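Local structure of possible thiamine biosynthesis enzyme (Candida albicans, 2X7Q) at residues L99-S104 with I196-S201; T93-P98 with K260-N265; S124-G129 with F149-N154; I69-T74 with S201-A206. The protein is of unknown function but, as a protein of the periplasmic-binding-protein fold related to SsuA/TauA, probably binds a small ligand, possibly one linked to thiamine biosynthesis. The protein carries 1 engineered substitution. All blocks are in the same frame, centred on the assembly; numbering follows the deposited sequence. Where two conformers were deposited one is given.

Contact 1: residues L99-S104 with I196-S201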
loop_
_atom_site.group_PDB
_atom_site.type_symbol
_atom_site.label_atom_id
_atom_site.label_comp_id
_atom_site.label_asym_id
_atom_site.label_seq_id
_atom_site.Cartn_x
_atom_site.Cartn_y
_atom_site.Cartn_z
ATOM N N LEU A 99 7.652 -3.786 0.236
ATOM C CA LEU A 99 6.836 -4.337 -0.843
ATOM C C LEU A 99 7.703 -4.742 -2.036
ATOM O O LEU A 99 8.592 -3.996 -2.445
ATOM C CB LEU A 99 5.781 -3.320 -1.289
ATOM C CG LEU A 99 4.584 -3.867 -2.071
ATOM C CD1 LEU A 99 3.660 -4.629 -1.142
ATOM C CD2 LEU A 99 3.827 -2.748 -2.774
ATOM N N LEU A 100 7.444 -5.924 -2.589
ATOM C CA LEU A 100 8.197 -6.410 -3.741
ATOM C C LEU A 100 7.462 -6.137 -5.050
ATOM O O LEU A 100 6.467 -6.795 -5.365
ATOM C CB LEU A 100 8.493 -7.905 -3.604
ATOM C CG LEU A 100 9.269 -8.556 -4.752
ATOM C CD1 LEU A 100 10.590 -7.839 -4.984
ATOM C CD2 LEU A 100 9.501 -10.035 -4.479
ATOM N N TRP A 101 7.960 -5.163 -5.807
ATOM C CA TRP A 101 7.366 -4.802 -7.089
ATOM C C TRP A 101 7.979 -5.603 -8.232
ATOM O O TRP A 101 9.196 -5.753 -8.313
ATOM C CB TRP A 101 7.527 -3.306 -7.355
ATOM C CG TRP A 101 6.620 -2.450 -6.525
ATOM C CD1 TRP A 101 6.877 -1.940 -5.286
ATOM C CD2 TRP A 101 5.306 -2.001 -6.876
ATOM N NE1 TRP A 101 5.804 -1.201 -4.845
ATOM C CE2 TRP A 101 4.823 -1.226 -5.806
ATOM C CE3 TRP A 101 4.486 -2.183 -7.996
ATOM C CZ2 TRP A 101 3.565 -0.630 -5.818
ATOM C CZ3 TRP A 101 3.236 -1.591 -8.008
ATOM C CH2 TRP A 101 2.788 -0.825 -6.928
ATOM N N ALA A 102 7.128 -6.116 -9.114
ATOM C CA ALA A 102 7.588 -6.895 -10.257
ATOM C C ALA A 102 7.327 -6.144 -11.562
ATOM O O ALA A 102 6.222 -5.644 -11.798
ATOM C CB ALA A 102 6.907 -8.255 -10.278
ATOM N N VAL A 103 8.349 -6.074 -12.411
ATOM C CA VAL A 103 8.230 -5.409 -13.701
ATOM C C VAL A 103 7.852 -6.425 -14.772
ATOM O O VAL A 103 8.566 -7.405 -14.988
ATOM C CB VAL A 103 9.544 -4.715 -14.092
ATOM C CG1 VAL A 103 9.374 -3.951 -15.395
ATOM C CG2 VAL A 103 9.998 -3.779 -12.979
ATOM N N SER A 104 6.728 -6.191 -15.442
ATOM C CA SER A 104 6.215 -7.151 -16.414
ATOM C C SER A 104 6.128 -6.572 -17.821
ATOM O O SER A 104 6.048 -5.356 -18.002
ATOM C CB SER A 104 4.835 -7.656 -15.986
ATOM O OG SER A 104 4.870 -8.204 -14.681
ATOM N N ILE A 196 11.925 -5.199 -7.766
ATOM C CA ILE A 196 12.457 -4.109 -6.953
ATOM C C ILE A 196 11.686 -3.928 -5.650
ATOM O O ILE A 196 10.466 -3.771 -5.656
ATOM C CB ILE A 196 12.481 -2.775 -7.729
ATOM C CG1 ILE A 196 13.002 -1.647 -6.836
ATOM C CG2 ILE A 196 11.103 -2.441 -8.266
ATOM C CD1 ILE A 196 13.055 -0.301 -7.525
ATOM N N TYR A 197 12.407 -3.956 -4.535
ATOM C CA TYR A 197 11.799 -3.774 -3.224
ATOM C C TYR A 197 11.639 -2.295 -2.902
ATOM O O TYR A 197 12.375 -1.453 -3.420
ATOM C CB TYR A 197 12.655 -4.434 -2.137
ATOM C CG TYR A 197 12.674 -5.946 -2.179
ATOM C CD1 TYR A 197 11.681 -6.690 -1.555
ATOM C CD2 TYR A 197 13.693 -6.626 -2.828
ATOM C CE1 TYR A 197 11.699 -8.073 -1.589
ATOM C CE2 TYR A 197 13.722 -8.005 -2.867
ATOM C CZ TYR A 197 12.723 -8.726 -2.245
ATOM O OH TYR A 197 12.745 -10.101 -2.281
ATOM N N THR A 198 10.675 -1.982 -2.044
ATOM C CA THR A 198 10.535 -0.631 -1.525
ATOM C C THR A 198 11.527 -0.444 -0.384
ATOM O O THR A 198 11.608 -1.284 0.513
ATOM C CB THR A 198 9.109 -0.363 -1.010
ATOM O OG1 THR A 198 8.811 -1.255 0.071
ATOM C CG2 THR A 198 8.091 -0.564 -2.123
ATOM N N PRO A 199 12.299 0.654 -0.419
ATOM C CA PRO A 199 13.279 0.920 0.638
ATOM C C PRO A 199 12.604 1.116 1.992
ATOM O O PRO A 199 13.274 1.093 3.024
ATOM C CB PRO A 199 13.929 2.233 0.192
ATOM C CG PRO A 199 13.660 2.326 -1.274
ATOM C CD PRO A 199 12.336 1.669 -1.486
ATOM N N TRP A 200 11.286 1.296 1.979
ATOM C CA TRP A 200 10.538 1.613 3.191
ATOM C C TRP A 200 9.523 0.529 3.537
ATOM O O TRP A 200 9.229 -0.343 2.718
ATOM C CB TRP A 200 9.810 2.944 3.010
ATOM C CG TRP A 200 9.012 2.999 1.742
ATOM C CD1 TRP A 200 7.769 2.480 1.534
ATOM C CD2 TRP A 200 9.410 3.603 0.501
ATOM N NE1 TRP A 200 7.366 2.725 0.242
ATOM C CE2 TRP A 200 8.351 3.410 -0.410
ATOM C CE3 TRP A 200 10.552 4.286 0.079
ATOM C CZ2 TRP A 200 8.409 3.881 -1.722
ATOM C CZ3 TRP A 200 10.604 4.750 -1.223
ATOM C CH2 TRP A 200 9.540 4.546 -2.107
ATOM N N SER A 201 8.989 0.589 4.755
ATOM C CA SER A 201 7.880 -0.274 5.148
ATOM C C SER A 201 6.706 0.002 4.214
ATOM O O SER A 201 6.446 1.150 3.866
ATOM C CB SER A 201 7.484 -0.022 6.603
ATOM O OG SER A 201 8.539 -0.369 7.484
#

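Contact 2: residues T93-P98 with K260-N265. With GOL (glycerol), chain B.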
loop_
_atom_site.group_PDB
_atom_site.type_symbol
_atom_site.label_atom_id
_atom_site.label_comp_id
_atom_site.label_asym_id
_atom_site.label_seq_id
_atom_site.Cartn_x
_atom_site.Cartn_y
_atom_site.Cartn_z
ATOM N N THR A 93 2.341 2.034 11.513
ATOM C CA THR A 93 2.733 1.118 10.449
ATOM C C THR A 93 1.929 -0.177 10.516
ATOM O O THR A 93 1.807 -0.785 11.579
ATOM C CB THR A 93 4.231 0.776 10.531
ATOM O OG1 THR A 93 5.002 1.981 10.468
ATOM C CG2 THR A 93 4.633 -0.141 9.386
ATOM N N TYR A 94 1.385 -0.592 9.377
ATOM C CA TYR A 94 0.600 -1.819 9.296
ATOM C C TYR A 94 1.471 -2.996 8.868
ATOM O O TYR A 94 1.381 -4.089 9.429
ATOM C CB TYR A 94 -0.563 -1.636 8.320
ATOM C CG TYR A 94 -1.417 -2.870 8.137
ATOM C CD1 TYR A 94 -2.209 -3.350 9.171
ATOM C CD2 TYR A 94 -1.441 -3.549 6.926
ATOM C CE1 TYR A 94 -2.994 -4.475 9.009
ATOM C CE2 TYR A 94 -2.223 -4.674 6.752
ATOM C CZ TYR A 94 -2.997 -5.131 7.797
ATOM O OH TYR A 94 -3.778 -6.249 7.631
ATOM N N VAL A 95 2.315 -2.764 7.868
ATOM C CA VAL A 95 3.255 -3.778 7.408
ATOM C C VAL A 95 4.686 -3.262 7.490
ATOM O O VAL A 95 5.016 -2.218 6.928
ATOM C CB VAL A 95 2.957 -4.218 5.967
ATOM C CG1 VAL A 95 4.044 -5.153 5.469
ATOM C CG2 VAL A 95 1.594 -4.888 5.894
ATOM N N LYS A 96 5.531 -4.005 8.196
ATOM C CA LYS A 96 6.911 -3.594 8.425
ATOM C C LYS A 96 7.819 -3.944 7.248
ATOM O O LYS A 96 8.692 -3.160 6.870
ATOM C CB LYS A 96 7.441 -4.235 9.708
ATOM C CG LYS A 96 8.838 -3.787 10.096
ATOM C CD LYS A 96 9.224 -4.349 11.450
ATOM C CE LYS A 96 8.228 -3.926 12.519
ATOM N NZ LYS A 96 8.581 -4.486 13.853
ATOM N N SER A 97 7.611 -5.125 6.674
ATOM C CA SER A 97 8.428 -5.591 5.558
ATOM C C SER A 97 8.181 -4.760 4.297
ATOM O O SER A 97 7.096 -4.214 4.109
ATOM C CB SER A 97 8.161 -7.073 5.285
ATOM O OG SER A 97 6.774 -7.324 5.152
ATOM N N PRO A 98 9.197 -4.662 3.428
ATOM C CA PRO A 98 9.102 -3.874 2.193
ATOM C C PRO A 98 8.260 -4.565 1.128
ATOM O O PRO A 98 8.177 -5.793 1.131
ATOM C CB PRO A 98 10.554 -3.792 1.724
ATOM C CG PRO A 98 11.186 -5.024 2.255
ATOM C CD PRO A 98 10.528 -5.272 3.592
ATOM N N LYS A 260 5.988 -16.111 3.913
ATOM C CA LYS A 260 7.370 -16.231 4.365
ATOM C C LYS A 260 8.201 -14.997 4.017
ATOM O O LYS A 260 9.418 -14.987 4.200
ATOM C CB LYS A 260 8.022 -17.488 3.780
ATOM C CG LYS A 260 7.418 -18.800 4.278
ATOM C CD LYS A 260 8.341 -19.986 4.004
ATOM C CE LYS A 260 8.435 -20.312 2.519
ATOM N NZ LYS A 260 7.186 -20.928 1.992
ATOM N N THR A 261 7.538 -13.958 3.519
ATOM C CA THR A 261 8.216 -12.714 3.167
ATOM C C THR A 261 7.621 -11.525 3.914
ATOM O O THR A 261 8.277 -10.497 4.083
ATOM C CB THR A 261 8.133 -12.433 1.651
ATOM O OG1 THR A 261 6.772 -12.169 1.283
ATOM C CG2 THR A 261 8.656 -13.618 0.857
ATOM N N VAL A 262 6.375 -11.670 4.355
ATOM C CA VAL A 262 5.664 -10.572 5.005
ATOM C C VAL A 262 5.842 -10.554 6.517
ATOM O O VAL A 262 5.877 -11.601 7.160
ATOM C CB VAL A 262 4.156 -10.606 4.677
ATOM C CG1 VAL A 262 3.533 -11.910 5.139
ATOM C CG2 VAL A 262 3.442 -9.415 5.297
ATOM N N GLU A 263 5.968 -9.353 7.074
ATOM C CA GLU A 263 5.998 -9.172 8.520
ATOM C C GLU A 263 5.101 -8.010 8.929
ATOM O O GLU A 263 5.490 -6.849 8.818
ATOM C CB GLU A 263 7.422 -8.923 9.022
ATOM C CG GLU A 263 7.502 -8.732 10.533
ATOM C CD GLU A 263 8.863 -8.259 11.001
ATOM O OE1 GLU A 263 9.600 -7.663 10.190
ATOM O OE2 GLU A 263 9.192 -8.472 12.186
ATOM N N PHE A 264 3.901 -8.328 9.399
ATOM C CA PHE A 264 2.994 -7.305 9.900
ATOM C C PHE A 264 3.544 -6.709 11.191
ATOM O O PHE A 264 4.290 -7.366 11.919
ATOM C CB PHE A 264 1.600 -7.893 10.129
ATOM C CG PHE A 264 0.921 -8.348 8.868
ATOM C CD1 PHE A 264 0.960 -9.680 8.481
ATOM C CD2 PHE A 264 0.243 -7.442 8.067
ATOM C CE1 PHE A 264 0.334 -10.098 7.318
ATOM C CE2 PHE A 264 -0.385 -7.855 6.904
ATOM C CZ PHE A 264 -0.339 -9.185 6.530
ATOM N N ASN A 265 3.184 -5.460 11.467
ATOM C CA ASN A 265 3.652 -4.785 12.672
ATOM C C ASN A 265 2.949 -5.305 13.920
ATOM O O ASN A 265 1.888 -4.812 14.293
ATOM C CB ASN A 265 3.457 -3.271 12.548
ATOM C CG ASN A 265 4.034 -2.509 13.726
ATOM O OD1 ASN A 265 4.778 -3.062 14.536
ATOM N ND2 ASN A 265 3.692 -1.230 13.827
HETATM C C1 GOL B . 5.325 -8.851 -0.935
HETATM O O1 GOL B . 5.654 -8.119 -2.114
HETATM C C2 GOL B . 6.431 -8.632 0.096
HETATM O O2 GOL B . 6.104 -9.361 1.277
HETATM C C3 GOL B . 7.766 -9.136 -0.473
HETATM O O3 GOL B . 8.795 -8.914 0.489
HETATM O O HOH W 1 6.645 -7.113 14.392
#

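Contact 3: residues S124-G129 with F149-N154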
loop_
_atom_site.group_PDB
_atom_site.type_symbol
_atom_site.label_atom_id
_atom_site.label_comp_id
_atom_site.label_asym_id
_atom_site.label_seq_id
_atom_site.Cartn_x
_atom_site.Cartn_y
_atom_site.Cartn_z
ATOM N N SER A 124 -1.761 2.083 -13.541
ATOM C CA SER A 124 -3.177 2.092 -13.208
ATOM C C SER A 124 -3.681 3.530 -13.215
ATOM O O SER A 124 -4.658 3.851 -13.885
ATOM C CB SER A 124 -3.409 1.451 -11.840
ATOM O OG SER A 124 -2.687 2.126 -10.822
ATOM N N ARG A 125 -2.994 4.389 -12.469
ATOM C CA ARG A 125 -3.342 5.805 -12.392
ATOM C C ARG A 125 -2.098 6.632 -12.097
ATOM O O ARG A 125 -1.109 6.117 -11.570
ATOM C CB ARG A 125 -4.396 6.028 -11.303
ATOM C CG ARG A 125 -3.855 5.819 -9.903
ATOM C CD ARG A 125 -4.967 5.639 -8.881
ATOM N NE ARG A 125 -4.416 5.320 -7.571
ATOM C CZ ARG A 125 -4.044 4.100 -7.197
ATOM N NH1 ARG A 125 -4.173 3.081 -8.033
ATOM N NH2 ARG A 125 -3.541 3.901 -5.985
ATOM N N ILE A 126 -2.155 7.918 -12.426
ATOM C CA ILE A 126 -1.046 8.815 -12.138
ATOM C C ILE A 126 -0.930 9.032 -10.633
ATOM O O ILE A 126 -1.910 9.374 -9.973
ATOM C CB ILE A 126 -1.214 10.179 -12.833
ATOM C CG1 ILE A 126 -1.296 10.001 -14.348
ATOM C CG2 ILE A 126 -0.065 11.108 -12.473
ATOM C CD1 ILE A 126 -0.040 9.431 -14.969
ATOM N N GLY A 127 0.268 8.828 -10.093
ATOM C CA GLY A 127 0.506 9.017 -8.673
ATOM C C GLY A 127 0.398 7.736 -7.870
ATOM O O GLY A 127 0.656 7.732 -6.670
ATOM N N SER A 128 0.016 6.649 -8.533
ATOM C CA SER A 128 -0.106 5.356 -7.872
ATOM C C SER A 128 1.261 4.747 -7.606
ATOM O O SER A 128 2.285 5.333 -7.949
ATOM C CB SER A 128 -0.934 4.398 -8.720
ATOM O OG SER A 128 -0.282 4.093 -9.935
ATOM N N GLY A 129 1.271 3.577 -6.977
ATOM C CA GLY A 129 2.510 2.870 -6.711
ATOM C C GLY A 129 3.205 2.470 -7.997
ATOM O O GLY A 129 4.423 2.589 -8.118
ATOM N N PHE A 149 3.617 7.698 -20.231
ATOM C CA PHE A 149 2.767 6.928 -19.332
ATOM C C PHE A 149 1.398 6.638 -19.935
ATOM O O PHE A 149 0.760 7.517 -20.513
ATOM C CB PHE A 149 2.607 7.648 -17.993
ATOM C CG PHE A 149 3.900 7.826 -17.243
ATOM C CD1 PHE A 149 4.560 9.044 -17.246
ATOM C CD2 PHE A 149 4.456 6.771 -16.537
ATOM C CE1 PHE A 149 5.746 9.208 -16.560
ATOM C CE2 PHE A 149 5.643 6.928 -15.849
ATOM C CZ PHE A 149 6.290 8.148 -15.861
ATOM N N GLN A 150 0.951 5.392 -19.795
ATOM C CA GLN A 150 -0.355 4.984 -20.302
ATOM C C GLN A 150 -1.310 4.656 -19.158
ATOM O O GLN A 150 -1.183 3.615 -18.511
ATOM C CB GLN A 150 -0.226 3.782 -21.235
ATOM C CG GLN A 150 0.459 4.086 -22.564
ATOM C CD GLN A 150 1.953 4.302 -22.421
ATOM O OE1 GLN A 150 2.531 5.171 -23.074
ATOM N NE2 GLN A 150 2.588 3.511 -21.564
ATOM N N VAL A 151 -2.246 5.563 -18.893
ATOM C CA VAL A 151 -3.226 5.359 -17.833
ATOM C C VAL A 151 -4.219 4.279 -18.249
ATOM O O VAL A 151 -5.043 4.490 -19.141
ATOM C CB VAL A 151 -3.982 6.657 -17.508
ATOM C CG1 VAL A 151 -5.003 6.416 -16.405
ATOM C CG2 VAL A 151 -3.006 7.752 -17.109
ATOM N N LEU A 152 -4.135 3.121 -17.601
ATOM C CA LEU A 152 -4.924 1.961 -18.007
ATOM C C LEU A 152 -5.952 1.530 -16.958
ATOM O O LEU A 152 -6.738 0.611 -17.192
ATOM C CB LEU A 152 -3.998 0.799 -18.380
ATOM C CG LEU A 152 -3.092 1.078 -19.583
ATOM C CD1 LEU A 152 -1.887 0.155 -19.593
ATOM C CD2 LEU A 152 -3.868 0.985 -20.892
ATOM N N SER A 153 -5.927 2.189 -15.802
ATOM C CA SER A 153 -6.945 2.003 -14.767
ATOM C C SER A 153 -6.800 0.713 -13.958
ATOM O O SER A 153 -6.603 0.760 -12.744
ATOM C CB SER A 153 -8.352 2.097 -15.367
ATOM O OG SER A 153 -9.345 1.982 -14.362
ATOM N N ASN A 154 -6.901 -0.435 -14.624
ATOM C CA ASN A 154 -6.906 -1.714 -13.917
ATOM C C ASN A 154 -5.785 -2.681 -14.306
ATOM O O ASN A 154 -5.052 -2.454 -15.271
ATOM C CB ASN A 154 -8.274 -2.397 -14.041
ATOM C CG ASN A 154 -8.648 -2.700 -15.475
ATOM O OD1 ASN A 154 -7.983 -3.483 -16.152
ATOM N ND2 ASN A 154 -9.726 -2.084 -15.946
#

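Contact 4: residues I69-T74 with S201-A206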
loop_
_atom_site.group_PDB
_atom_site.type_symbol
_atom_site.label_atom_id
_atom_site.label_comp_id
_atom_site.label_asym_id
_atom_site.label_seq_id
_atom_site.Cartn_x
_atom_site.Cartn_y
_atom_site.Cartn_z
ATOM N N ILE A 69 -10.870 5.739 8.327
ATOM C CA ILE A 69 -9.527 5.170 8.299
ATOM C C ILE A 69 -9.236 4.488 6.962
ATOM O O ILE A 69 -10.136 3.925 6.334
ATOM C CB ILE A 69 -9.324 4.155 9.448
ATOM C CG1 ILE A 69 -9.565 4.826 10.802
ATOM C CG2 ILE A 69 -7.933 3.547 9.394
ATOM C CD1 ILE A 69 -9.319 3.918 11.988
ATOM N N ALA A 70 -7.977 4.543 6.534
ATOM C CA ALA A 70 -7.553 3.890 5.298
ATOM C C ALA A 70 -6.251 3.121 5.500
ATOM O O ALA A 70 -5.303 3.645 6.081
ATOM C CB ALA A 70 -7.410 4.904 4.178
ATOM N N ILE A 71 -6.217 1.878 5.029
ATOM C CA ILE A 71 -5.010 1.059 5.094
ATOM C C ILE A 71 -4.408 0.931 3.696
ATOM O O ILE A 71 -4.872 0.124 2.887
ATOM C CB ILE A 71 -5.313 -0.356 5.625
ATOM C CG1 ILE A 71 -6.231 -0.294 6.849
ATOM C CG2 ILE A 71 -4.023 -1.099 5.950
ATOM C CD1 ILE A 71 -5.494 -0.215 8.170
ATOM N N GLY A 72 -3.377 1.723 3.408
ATOM C CA GLY A 72 -2.794 1.741 2.078
ATOM C C GLY A 72 -1.279 1.803 2.055
ATOM O O GLY A 72 -0.626 1.720 3.096
ATOM N N LEU A 73 -0.717 1.947 0.859
ATOM C CA LEU A 73 0.732 1.984 0.692
ATOM C C LEU A 73 1.344 3.234 1.321
ATOM O O LEU A 73 0.758 4.315 1.278
ATOM C CB LEU A 73 1.112 1.887 -0.788
ATOM C CG LEU A 73 0.646 0.622 -1.516
ATOM C CD1 LEU A 73 1.012 0.677 -2.992
ATOM C CD2 LEU A 73 1.227 -0.624 -0.863
ATOM N N THR A 74 2.528 3.072 1.903
ATOM C CA THR A 74 3.205 4.155 2.605
ATOM C C THR A 74 3.482 5.364 1.715
ATOM O O THR A 74 3.105 6.482 2.056
ATOM C CB THR A 74 4.531 3.674 3.228
ATOM O OG1 THR A 74 4.270 2.605 4.147
ATOM C CG2 THR A 74 5.222 4.810 3.963
ATOM N N SER A 201 8.989 0.589 4.755
ATOM C CA SER A 201 7.880 -0.274 5.148
ATOM C C SER A 201 6.706 0.002 4.214
ATOM O O SER A 201 6.446 1.150 3.866
ATOM C CB SER A 201 7.484 -0.022 6.603
ATOM O OG SER A 201 8.539 -0.369 7.484
ATOM N N SER A 202 5.998 -1.050 3.816
ATOM C CA SER A 202 5.043 -0.951 2.713
ATOM C C SER A 202 3.658 -0.403 3.063
ATOM O O SER A 202 3.038 0.276 2.244
ATOM C CB SER A 202 4.912 -2.300 2.002
ATOM O OG SER A 202 4.582 -3.331 2.910
ATOM N N TRP A 203 3.168 -0.693 4.264
ATOM C CA TRP A 203 1.799 -0.325 4.620
ATOM C C TRP A 203 1.696 0.487 5.910
ATOM O O TRP A 203 2.434 0.252 6.867
ATOM C CB TRP A 203 0.929 -1.580 4.712
ATOM C CG TRP A 203 0.761 -2.280 3.397
ATOM C CD1 TRP A 203 1.669 -3.086 2.776
ATOM C CD2 TRP A 203 -0.390 -2.236 2.537
ATOM N NE1 TRP A 203 1.157 -3.546 1.586
ATOM C CE2 TRP A 203 -0.099 -3.039 1.418
ATOM C CE3 TRP A 203 -1.626 -1.593 2.613
ATOM C CZ2 TRP A 203 -1.015 -3.216 0.376
ATOM C CZ3 TRP A 203 -2.529 -1.772 1.577
ATOM C CH2 TRP A 203 -2.219 -2.576 0.475
ATOM N N VAL A 204 0.767 1.438 5.922
ATOM C CA VAL A 204 0.537 2.282 7.089
ATOM C C VAL A 204 -0.956 2.491 7.316
ATOM O O VAL A 204 -1.768 2.263 6.417
ATOM C CB VAL A 204 1.205 3.661 6.935
ATOM C CG1 VAL A 204 2.714 3.522 6.841
ATOM C CG2 VAL A 204 0.649 4.385 5.716
ATOM N N VAL A 205 -1.311 2.921 8.522
ATOM C CA VAL A 205 -2.696 3.239 8.843
ATOM C C VAL A 205 -2.879 4.754 8.843
ATOM O O VAL A 205 -2.219 5.463 9.602
ATOM C CB VAL A 205 -3.103 2.676 10.216
ATOM C CG1 VAL A 205 -4.533 3.072 10.553
ATOM C CG2 VAL A 205 -2.942 1.164 10.236
ATOM N N ALA A 206 -3.768 5.249 7.987
ATOM C CA ALA A 206 -3.972 6.689 7.866
ATOM C C ALA A 206 -5.396 7.110 8.210
ATOM O O ALA A 206 -6.327 6.301 8.161
ATOM C CB ALA A 206 -3.597 7.166 6.470
#

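Contact 1: residues L99-S104 with I196-S201
Leu100 lays its CD1 methyl over the ring of Tyr197, 3.5 Å from the ring centroid and only 10° off the ring normal, a CH-pi contact at the middle of the face. With CG anti to the backbone N (chi1 179°), the leucine leans toward the tyrosine, and its second methyl reaches the hydroxyl end of the same ring. Beneath this pair the backbones run antiparallel. Leu100 and Tyr197 form a non-hydrogen-bonded pair, whereas Trp101 and Ile196 are hydrogen-bonded in both directions, Trp101 N to Ile196 O at 2.9 Å and Ile196 N to Trp101 O at 2.8 Å. The first donor lies well above the carbonyl plane of Ile196; the second sits in the plane of its acceptor. On the other face of the ladder Trp101 CB meets Ile196 CG2 at 3.8 Å. Thr198 continues the pairing: its N donates to Leu99 O, its OG1 accepts from Leu99 N at 2.8 Å, and the same hydroxyl donates to Trp200 O. The chi1 of 62° that turns OG1 to this double task leaves CG2 against the indole edge, in the ring plane, 3.6 Å from Trp101 NE1. Strand 190-197 is outermost in its five-stranded sheet, and strand 100-106 separates it from strand 173-177. Met133 of helix 129-141 packs on both Trp101 and Ile196, while further along the chain Trp200 rests on helix 275-289, where the chain crosses from one sheet to the other, as between the two lobes of a periplasmic-binding-protein fold.

Contact 2: residues T93-P98 with K260-N265
The segments meet through a single backbone bridge between Val95 and Phe264, whose CA atoms are 4.3 Å apart, just after the chain turns a corner at Tyr94. Asn265 N donates to Tyr94 O along an almost straight N-H line (175°), though from well above the carbonyl plane. Two residues on, past the bridge, Lys96 N donates to Glu263 O at 2.9 Å, and Ser97 N adds a weak bond to the same oxygen. Side chains extend the pairing at both ends. Asn265, with CG anti to its own N (chi1 -175°), reaches back so that ND2 donates to Thr93 O at 3.0 Å, the acceptor lying in the amide plane; OD1 is taken by Arg267 N, which fixes the flip of the amide. At the other end Ser97 OG accepts from Glu263 N at 2.9 Å. Phe264 turns its edge to the face of Tyr94 in an offset edge-to-face pair, planes at 68°, and its CD2 also touches Val95 CG2 at 3.6 Å. On the outer side Lys96 CD runs against Glu263 OE1 at 3.6 Å, but Lys96 NZ and Glu263 OE2 stay 4.4 Å apart, too far for a salt bridge. A glycerol, probably from the crystallisation liquor, joins Pro98 O to Thr261 OG1, itself bonded to Trp258 O, and reaches Leu100 N and Glu177 OE2 of the other sheet, consistent with a ligand cleft between the lobes. The bridge ties strand 88-95 to the loop between helices 252-259 and 275-289. Tyr94 and Phe264 pack between helices 28-35 and 216-235, with Tyr94 OH bonded to Phe26 O.

Contact 3: residues S124-G129 with F149-N154
Ser124, first residue after strand 120-123, meets Ser153 across the contact: its carbonyl oxygen receives Ser153 N at 2.8 Å, a weak bond because the N-H line is bent to 130°. Its CB rests 3.4 Å from Ser153 O, and the CG1 methyl of Val151 closes in on Ser124 O at 3.6 Å, so one carbonyl meets both a polar and an apolar neighbour. Arg125 opens a type II beta turn that ends at Ser128, and its CA lies near Val151 CG1. Ile126 brings the apolar part: CG1, beside the backbone N at chi1 -60°, touches Val151 CG2 at 4.0 Å, the two side chains crossing at about a right angle, and CD1 extends to Phe149 CB at 4.4 Å. Gly127 takes a positive phi of 95° in the turn. Ser128 closes the turn, its OG donating to Arg125 O at 2.7 Å and its N adding a longer bond to that oxygen; it is also the N-cap of helix 129-141. On the other segment Asn154 is the N-cap of helix 155-162, so each of these neighbouring parallel strands leads into a helix at this edge of the sheet, and strand 120-123, helix 129-141 and strand 148-151 make up a beta-alpha-beta unit. With one weak backbone bond and a few methyl contacts between them, the loop and the strand end meet lightly; the turn and caps within each segment supply the firmer polar bonds.

Contact 4: residues I69-T74 with S201-A206
Strands 69-73 and 203-208 are antiparallel neighbours in the five-stranded mixed sheet of one lobe; the axes of 69-73 and 203-206 approach to 4.9 Å at 161°. Ala70 and Ala206 bond reciprocally, both N-O distances 2.9 Å. At the next hydrogen-bonded pair Val204 N donates to Gly72 O at 3.2 Å, but the return bond from Gly72 N to Val204 O is weak. On one face Ile71 CD1 lies beside Val205 CG2 at 3.6 Å, the two side chains pointing the same way, and Ile69 CG2 meets Val205 CG1. At Gly72 the indole of Trp203 lies beside the backbone, CZ3 coming 3.3 Å from Ile71 O at the ring edge, while Leu73 CD2 sits over its six-membered ring. Thr74 ends the ladder with two bonds: its N donates to Ser202 O, and its OG1, placed beside its own N (chi1 -59°), donates to Ser201 O at 2.6 Å from above the carbonyl plane. Val204 CG1 crowds the same hydroxyl. Phe77 of helix 74-82 packs on Ala70, Val204 and Ala206, and Phe26 meets the Trp203 ring. Leu73 is the N-cap of helix 74-82, so the strand passes straight into a helix while strand 203-208 enters the sheet against its direction. A returning antiparallel strand among parallel ones, in an alpha/beta lobe, is typical of the type II periplasmic-binding-protein fold.

Contacts 1 and 4 are buried strand pairings, one in each five-stranded sheet, and the chain joins them through their shared Ser201. Contact 2 is partly buried and lies against contact 4, since strands 88-95 and 203-208 are neighbours; Ser201 OG bonded to Lys96 O ties it to contact 1 as well. Contact 3 is the peripheral one, about 25 Å from contact 2 between centres, but it belongs to the same sheet as contact 1, and Trp101 packs on Gly129. Chemistry follows place: backbone ladders ending on a threonine hydroxyl in contacts 1 and 4, one bridge flanked by amide and hydroxyl bonds and an aromatic pair in contact 2, one weak backbone bond with methyl contacts in contact 3.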